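Chitinase (Thermococcus chitonophagus, PDB 5XSW) probably hydrolyses internal glycosidic bonds of chitin as an endochitinase, with a helical sugar-binding domain preceded by a beta-sheet domain. Local coordinates at residues S48-Y51 / G55-V58. Residues are numbered along the deposited sequence; the frame is centred on the assembly and turned at random.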
ATOM      1  N   SER A  48      -3.242  32.733  24.831  1.00 41.64           N
ATOM      2  CA  SER A  48      -3.445  31.290  24.841  1.00 44.58           C
ATOM      3  C   SER A  48      -4.356  30.829  23.690  1.00 45.66           C
ATOM      4  O   SER A  48      -5.282  31.541  23.288  1.00 40.80           O
ATOM      5  CB  SER A  48      -4.077  30.865  26.153  1.00 42.17           C
ATOM      6  OG  SER A  48      -5.442  31.236  26.104  1.00 48.43           O
ATOM      7  N   ILE A  49      -4.095  29.627  23.178  1.00 43.64           N
ATOM      8  CA  ILE A  49      -4.979  28.988  22.215  1.00 38.22           C
ATOM      9  C   ILE A  49      -5.193  27.574  22.739  1.00 38.55           C
ATOM     10  O   ILE A  49      -4.214  26.821  22.889  1.00 43.04           O
ATOM     11  CB  ILE A  49      -4.355  28.957  20.799  1.00 40.22           C
ATOM     12  CG1 ILE A  49      -4.034  30.361  20.306  1.00 37.04           C
ATOM     13  CG2 ILE A  49      -5.256  28.210  19.818  1.00 35.45           C
ATOM     14  CD1 ILE A  49      -3.468  30.401  18.867  1.00 37.47           C
ATOM     15  N   LYS A  50      -6.435  27.242  23.062  1.00 38.25           N
ATOM     16  CA  LYS A  50      -6.757  25.955  23.694  1.00 46.38           C
ATOM     17  C   LYS A  50      -7.970  25.357  23.056  1.00 42.61           C
ATOM     18  O   LYS A  50      -8.755  26.079  22.426  1.00 44.57           O
ATOM     19  CB  LYS A  50      -7.009  26.128  25.197  1.00 48.07           C
ATOM     20  CG  LYS A  50      -5.800  26.714  25.937  1.00 49.09           C
ATOM     21  CD  LYS A  50      -6.085  26.819  27.439  1.00 59.99           C
ATOM     22  CE  LYS A  50      -4.833  27.183  28.222  1.00 66.54           C
ATOM     23  NZ  LYS A  50      -5.092  27.156  29.699  1.00 78.49           N
ATOM     24  N   TYR A  51      -8.147  24.040  23.187  1.00 39.02           N
ATOM     25  CA  TYR A  51      -9.388  23.434  22.701  1.00 41.05           C
ATOM     26  C   TYR A  51     -10.454  23.618  23.734  1.00 41.81           C
ATOM     27  O   TYR A  51     -10.161  23.547  24.918  1.00 47.00           O
ATOM     28  CB  TYR A  51      -9.258  21.931  22.410  1.00 45.04           C
ATOM     29  CG  TYR A  51      -8.301  21.596  21.301  1.00 45.30           C
ATOM     30  CD1 TYR A  51      -8.554  22.017  19.985  1.00 42.46           C
ATOM     31  CD2 TYR A  51      -7.177  20.839  21.549  1.00 41.68           C
ATOM     32  CE1 TYR A  51      -7.675  21.716  18.961  1.00 42.01           C
ATOM     33  CE2 TYR A  51      -6.289  20.517  20.532  1.00 43.90           C
ATOM     34  CZ  TYR A  51      -6.555  20.953  19.238  1.00 39.91           C
ATOM     35  OH  TYR A  51      -5.695  20.641  18.232  1.00 37.64           O
ATOM     36  N   GLY A  55      -7.146  20.238  26.433  1.00 47.24           N
ATOM     37  CA  GLY A  55      -5.931  20.160  25.640  1.00 54.12           C
ATOM     38  C   GLY A  55      -5.730  21.428  24.819  1.00 52.53           C
ATOM     39  O   GLY A  55      -6.542  22.341  24.859  1.00 50.63           O
ATOM     40  N   GLU A  56      -4.647  21.481  24.065  1.00 51.13           N
ATOM     41  CA  GLU A  56      -4.367  22.630  23.230  1.00 46.28           C
ATOM     42  C   GLU A  56      -3.596  22.198  21.982  1.00 51.22           C
ATOM     43  O   GLU A  56      -2.742  21.305  22.044  1.00 47.47           O
ATOM     44  CB  GLU A  56      -3.567  23.681  24.013  1.00 46.53           C
ATOM     45  CG  GLU A  56      -2.133  23.264  24.377  1.00 50.26           C
ATOM     46  CD  GLU A  56      -1.417  24.265  25.299  1.00 61.95           C
ATOM     47  OE1 GLU A  56      -0.191  24.119  25.518  1.00 60.29           O
ATOM     48  OE2 GLU A  56      -2.071  25.204  25.797  1.00 58.75           O
ATOM     49  N   PRO A  57      -3.877  22.853  20.848  1.00 47.19           N
ATOM     50  CA  PRO A  57      -3.039  22.673  19.671  1.00 37.27           C
ATOM     51  C   PRO A  57      -1.691  23.327  19.871  1.00 40.53           C
ATOM     52  O   PRO A  57      -1.426  23.893  20.915  1.00 43.09           O
ATOM     53  CB  PRO A  57      -3.844  23.371  18.563  1.00 41.73           C
ATOM     54  CG  PRO A  57      -4.560  24.489  19.312  1.00 40.68           C
ATOM     55  CD  PRO A  57      -4.960  23.831  20.613  1.00 45.53           C
ATOM     56  N   VAL A  58      -0.835  23.223  18.866  1.00 35.52           N
ATOM     57  CA  VAL A  58       0.432  23.925  18.815  1.00 38.84           C
ATOM     58  C   VAL A  58       0.219  25.207  17.997  1.00 42.53           C
ATOM     59  O   VAL A  58      -0.618  25.219  17.087  1.00 33.69           O
ATOM     60  CB  VAL A  58       1.525  23.038  18.152  1.00 44.35           C
ATOM     61  CG1 VAL A  58       2.748  23.851  17.750  1.00 44.89           C
ATOM     62  CG2 VAL A  58       1.888  21.879  19.067  1.00 41.76           C
TER
HETATM   63  O   HOH W   1      -1.960  28.179  24.876  1.00 44.78           O
HETATM   64  O   HOH W   2      -1.813  26.363  22.311  1.00 50.97           O
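Pro-57 lays its CD over the middle of the Tyr-51 ring, 3.6 Å from the ring centroid and only 13° off the normal, which defines a CH-pi contact on that face. The pyrrolidine reaches further along the phenol, its CB lying 3.3 Å from Tyr-51 OH. With CG anti to its own carbonyl carbon (chi1 -64°), Tyr-51 swings the ring over to the returning chain. Ile-49 extends this apolar side, its CG2 standing 3.8 Å from Pro-57 CG, the two side chains crossing at about a right angle. Backbone closure comes from Tyr-51 N to Gly-55 O, 2.9 Å long and fairly straight at 161°. Arg-73 adds a cation-pi contact to the Tyr-51 ring. An alanine in place of Tyr-51 would probably leave Pro-57 CD without its aromatic platform and Arg-73 without its cation-pi partner, opening a gap where the ring had met the proline. The contact belongs to the turn connecting strand 45-51, at one border of a four-stranded antiparallel sheet, to strand 58-62 of a second sheet; both lie in the N-terminal beta domain, remote from the glycan pocket. The apolar cluster meets residues of both sheets: Ile-49 and Pro-57 touch Ile-68 of strand 65-69, while Ile-49 and Tyr-51 touch Ile-84 of strand 80-89. The other side is polar and looser. Lys-50 and Glu-56 are exposed, and their opposite charges remain 5.3 Å apart from NZ to OE2, too far for direct contact. A water instead ties Glu-56 to the strand backbone, accepting from Ile-49 N and probably donating to Glu-56 OE2, 3.1 Å away.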